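PDB 6NDQ: lytic polysaccharide monooxygenase from [Kitasatospora] papulosa, which probably cleaves polysaccharide chains such as cellulose oxidatively, using a copper centre. Local coordinates for residues Q135-T140 with I151-S156; W35-A40 with Y80-S85. All coordinates share one frame; numbering follows the deposited sequence.

Contact 1 of 2, residues Q135-T140 with I151-S156; sequences QLVAET and IPVTTS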
# COMPACT_ATOMS: atom_id res chain seq x y z
N GLN A 135 9.90 -9.73 1.23
CA GLN A 135 9.80 -11.17 1.01
C GLN A 135 8.44 -11.43 0.40
O GLN A 135 7.43 -10.96 0.92
CB GLN A 135 9.93 -11.95 2.33
CG GLN A 135 11.30 -11.84 2.99
CD GLN A 135 11.39 -12.57 4.33
OE1 GLN A 135 10.60 -12.31 5.25
NE2 GLN A 135 12.36 -13.47 4.44
N LEU A 136 8.41 -12.15 -0.72
CA LEU A 136 7.14 -12.47 -1.37
C LEU A 136 6.39 -13.51 -0.54
O LEU A 136 6.93 -14.58 -0.26
CB LEU A 136 7.38 -12.99 -2.78
CG LEU A 136 6.20 -13.49 -3.64
CD1 LEU A 136 5.41 -12.36 -4.24
CD2 LEU A 136 6.65 -14.46 -4.76
N VAL A 137 5.16 -13.20 -0.13
CA VAL A 137 4.40 -14.13 0.69
C VAL A 137 3.12 -14.64 0.02
O VAL A 137 2.64 -15.71 0.41
CB VAL A 137 4.07 -13.54 2.09
CG1 VAL A 137 5.34 -13.43 2.95
CG2 VAL A 137 3.35 -12.21 1.98
N ALA A 138 2.56 -13.95 -0.97
CA ALA A 138 1.44 -14.50 -1.72
C ALA A 138 1.61 -14.13 -3.18
O ALA A 138 2.13 -13.06 -3.50
CB ALA A 138 0.09 -13.97 -1.18
N GLU A 139 1.20 -15.04 -4.07
CA GLU A 139 1.16 -14.71 -5.49
C GLU A 139 0.01 -15.49 -6.12
O GLU A 139 -0.11 -16.70 -5.90
CB GLU A 139 2.46 -15.04 -6.22
CG GLU A 139 2.45 -14.48 -7.62
CD GLU A 139 3.79 -14.56 -8.32
OE1 GLU A 139 4.76 -15.04 -7.71
OE2 GLU A 139 3.85 -14.16 -9.51
N THR A 140 -0.81 -14.81 -6.90
CA THR A 140 -2.05 -15.41 -7.38
C THR A 140 -2.04 -15.51 -8.89
O THR A 140 -1.20 -14.93 -9.59
CB THR A 140 -3.28 -14.60 -6.97
OG1 THR A 140 -3.36 -13.41 -7.76
CG2 THR A 140 -3.25 -14.26 -5.46
N ILE A 151 -7.19 -11.58 -1.36
CA ILE A 151 -6.00 -12.42 -1.48
C ILE A 151 -5.72 -13.02 -0.11
O ILE A 151 -5.34 -12.30 0.83
CB ILE A 151 -4.79 -11.63 -1.98
CG1 ILE A 151 -5.14 -10.87 -3.26
CG2 ILE A 151 -3.59 -12.57 -2.17
CD1 ILE A 151 -4.31 -9.65 -3.42
N PRO A 152 -5.88 -14.33 0.06
CA PRO A 152 -5.52 -14.96 1.33
C PRO A 152 -4.01 -15.09 1.43
O PRO A 152 -3.33 -15.46 0.47
CB PRO A 152 -6.23 -16.32 1.27
CG PRO A 152 -6.31 -16.63 -0.21
CD PRO A 152 -6.43 -15.29 -0.92
N VAL A 153 -3.47 -14.74 2.59
CA VAL A 153 -2.03 -14.73 2.81
C VAL A 153 -1.73 -15.54 4.06
O VAL A 153 -2.41 -15.39 5.08
CB VAL A 153 -1.48 -13.30 2.98
CG1 VAL A 153 0.04 -13.32 3.02
CG2 VAL A 153 -2.01 -12.38 1.88
N THR A 154 -0.71 -16.40 3.99
CA THR A 154 -0.27 -17.18 5.13
C THR A 154 1.19 -16.86 5.38
O THR A 154 2.00 -16.87 4.45
CB THR A 154 -0.50 -18.69 4.91
OG1 THR A 154 0.38 -19.18 3.89
CG2 THR A 154 -1.92 -18.94 4.44
N THR A 155 1.52 -16.50 6.62
CA THR A 155 2.90 -16.25 7.03
C THR A 155 3.16 -16.90 8.38
O THR A 155 2.24 -17.35 9.08
CB THR A 155 3.22 -14.74 7.11
OG1 THR A 155 2.58 -14.18 8.26
CG2 THR A 155 2.80 -13.99 5.86
N SER A 156 4.43 -16.94 8.75
CA SER A 156 4.83 -17.45 10.06
C SER A 156 6.08 -16.71 10.50
O SER A 156 6.87 -16.27 9.67
CB SER A 156 5.11 -18.96 10.02
OG SER A 156 6.26 -19.23 9.23
O HOH W 1 0.28 -16.87 1.60
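V137, A138 and T140 meet I151, V153 and T155 through methyl groups, with no aromatic ring or side-chain amide at the interface. The one ring here, that of P152, stays back; its residue offers A138 only the carbonyl O. The contact joins the two sheets of the LPMO beta-sandwich at their edges. Strand 134-139 pairs with strand 110-118, and strand 148-154 pairs with strand 97-104. The two segments do not pair directly: their axes pass 6.3 Å apart at an angle of 135°. In its pairing with strand 110-118, strand 134-139 has a classic beta bulge: V137 and A138 both face V115. Both also point their CB toward the other segment. V137 CG2 meets V153 CG1 obliquely at 3.6 Å. V153 can offer that methyl because it stands anti to its own backbone N (chi1 -172°). The other methyl, V153 CG2, lies 4.0 Å from A138 CB. The CG1 branch of V137 reaches T155 CG2 at 3.9 Å. At the other end T140 CG2 meets I151 CG2 at 3.7 Å, the side chains crossing at about a right angle. The hydroxyls of T140 and T155 turn to other partners: T140 OG1 bonds to F113 N and T155 OG1 to D96 O. One polar link does span the gap. A water donates to V137 O at 2.9 Å and accepts the N-H of T154, with only 2.6 Å between T154 N and the water oxygen.

Contact 2 of 2, residues W35-A40 with Y80-S85; sequences WQAWQA and YDSLDS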
# COMPACT_ATOMS: atom_id res chain seq x y z
N TRP A 35 -0.31 13.82 8.11
CA TRP A 35 -0.17 15.27 8.07
C TRP A 35 0.86 15.70 7.03
O TRP A 35 0.59 16.58 6.20
CB TRP A 35 0.23 15.80 9.44
CG TRP A 35 0.52 17.26 9.46
CD1 TRP A 35 -0.38 18.28 9.51
CD2 TRP A 35 1.81 17.86 9.42
NE1 TRP A 35 0.27 19.49 9.50
CE2 TRP A 35 1.62 19.26 9.44
CE3 TRP A 35 3.11 17.36 9.36
CZ2 TRP A 35 2.68 20.15 9.42
CZ3 TRP A 35 4.17 18.26 9.33
CH2 TRP A 35 3.95 19.64 9.37
N GLN A 36 2.06 15.10 7.07
CA GLN A 36 3.07 15.49 6.09
C GLN A 36 2.63 15.13 4.68
O GLN A 36 3.01 15.83 3.75
CB GLN A 36 4.45 14.88 6.39
CG GLN A 36 4.52 13.34 6.38
CD GLN A 36 4.94 12.76 5.03
OE1 GLN A 36 5.81 13.31 4.37
NE2 GLN A 36 4.34 11.63 4.64
N ALA A 37 1.79 14.09 4.52
CA ALA A 37 1.26 13.75 3.20
C ALA A 37 0.21 14.76 2.74
O ALA A 37 0.25 15.24 1.59
CB ALA A 37 0.68 12.33 3.21
N TRP A 38 -0.76 15.08 3.60
CA TRP A 38 -1.74 16.11 3.24
C TRP A 38 -1.06 17.44 2.91
O TRP A 38 -1.45 18.14 1.95
CB TRP A 38 -2.75 16.28 4.38
CG TRP A 38 -3.86 15.25 4.38
CD1 TRP A 38 -3.99 14.18 5.23
CD2 TRP A 38 -4.96 15.16 3.46
NE1 TRP A 38 -5.12 13.46 4.91
CE2 TRP A 38 -5.73 14.04 3.83
CE3 TRP A 38 -5.39 15.93 2.37
CZ2 TRP A 38 -6.91 13.68 3.16
CZ3 TRP A 38 -6.55 15.56 1.69
CH2 TRP A 38 -7.29 14.44 2.09
N GLN A 39 -0.02 17.82 3.68
CA GLN A 39 0.72 19.06 3.44
C GLN A 39 1.36 19.06 2.07
O GLN A 39 1.25 20.05 1.33
CB GLN A 39 1.81 19.24 4.49
CG GLN A 39 1.30 19.74 5.84
CD GLN A 39 1.01 21.25 5.82
OE1 GLN A 39 1.90 22.06 5.55
NE2 GLN A 39 -0.23 21.61 6.08
N ALA A 40 2.03 17.96 1.71
CA ALA A 40 2.82 17.95 0.48
C ALA A 40 1.93 17.90 -0.76
O ALA A 40 2.20 18.60 -1.75
CB ALA A 40 3.80 16.77 0.49
N TYR A 80 2.31 11.11 -5.31
CA TYR A 80 2.28 10.27 -4.11
C TYR A 80 3.65 10.20 -3.44
O TYR A 80 3.89 9.26 -2.68
CB TYR A 80 1.77 8.86 -4.44
CG TYR A 80 0.48 8.86 -5.24
CD1 TYR A 80 -0.75 9.00 -4.61
CD2 TYR A 80 0.49 8.73 -6.63
CE1 TYR A 80 -1.94 9.03 -5.32
CE2 TYR A 80 -0.70 8.76 -7.37
CZ TYR A 80 -1.91 8.90 -6.71
OH TYR A 80 -3.09 8.92 -7.44
N ASP A 81 4.54 11.16 -3.74
CA ASP A 81 5.90 11.16 -3.21
C ASP A 81 5.88 10.94 -1.70
O ASP A 81 6.65 10.13 -1.16
CB ASP A 81 6.59 12.50 -3.49
CG ASP A 81 7.38 12.54 -4.78
OD1 ASP A 81 7.76 11.46 -5.29
OD2 ASP A 81 7.61 13.68 -5.27
N SER A 82 5.01 11.68 -1.01
CA SER A 82 5.05 11.71 0.44
C SER A 82 4.62 10.40 1.08
O SER A 82 4.82 10.25 2.30
CB SER A 82 4.19 12.86 0.99
OG SER A 82 2.89 12.86 0.45
N LEU A 83 4.10 9.44 0.32
CA LEU A 83 3.80 8.13 0.89
C LEU A 83 5.05 7.31 1.18
O LEU A 83 4.97 6.29 1.88
CB LEU A 83 2.86 7.35 -0.04
CG LEU A 83 1.57 8.08 -0.46
CD1 LEU A 83 0.67 7.13 -1.16
CD2 LEU A 83 0.85 8.62 0.82
N ASP A 84 6.19 7.71 0.60
CA ASP A 84 7.51 7.11 0.80
C ASP A 84 8.17 7.54 2.10
O ASP A 84 9.22 6.98 2.44
CB ASP A 84 8.46 7.51 -0.32
CG ASP A 84 8.13 6.86 -1.61
OD1 ASP A 84 7.55 5.76 -1.56
OD2 ASP A 84 8.44 7.45 -2.69
N SER A 85 7.61 8.54 2.79
CA SER A 85 8.24 9.10 3.98
C SER A 85 8.34 8.07 5.10
O SER A 85 7.52 7.14 5.21
CB SER A 85 7.46 10.32 4.44
OG SER A 85 7.58 11.37 3.50
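Q36 begins the contact between helix 32-40 and the 3-10 turn 81-84. The helix belongs to the helical region between strands 2-6 and 52-54, and C34, two residues before Q36, is disulfide-bonded to C14. The Q36 chain rises between its backbone N and carbonyl carbon (chi1 61°) and bends at chi2, which lays the amide across the turn. NE2 gives a nearly straight bond to S82 O, 2.8 Å long with an N-H...O angle of 170°, and this acceptor lies in the amide plane. NE2 also bonds to M33 O. S85 OG donates to Q36 OE1 at 2.8 Å from above the carbonyl plane, 44° out of it. S85 CB packs against the same amide, 3.4 Å from both NE2 and OE1 of Q36. One residue on, A37 lies against the hydroxyl of S82, with A37 CA 3.3 Å from S82 OG. A37 CB reaches L83 CD2 more loosely at 4.4 Å, and M45 also touches it. One helical turn after Q36, A40 CB rests 4.0 Å from S82 CB. Shortening Q36 to an alanine here would remove the amide, and is likely to leave S82 O with only the weak bond from S85 N among the two segments and the S85 hydroxyl without this acceptor and able to turn. With NE2 donating to two carbonyls and OE1 accepting a hydroxyl, the polar pattern fixes which way round the amide sits.

Contacts 1 and 2 lie on opposite sides of the chain's centre, with centres 28 Å apart and nearest atoms about 16 Å apart. They share no element. Contact 1 belongs to the beta-sandwich and joins strands of its two sheets; contact 2 ties a helix to a turn in the helical part. Each is only partly buried, so neither is pure core. Their chemistry differs. In 135-140 with 151-156, aliphatic methyls do the work and a water makes the polar link. In 35-40 with 80-85, a glutamine amide bonds directly to the turn, and small side chains let the backbones come close.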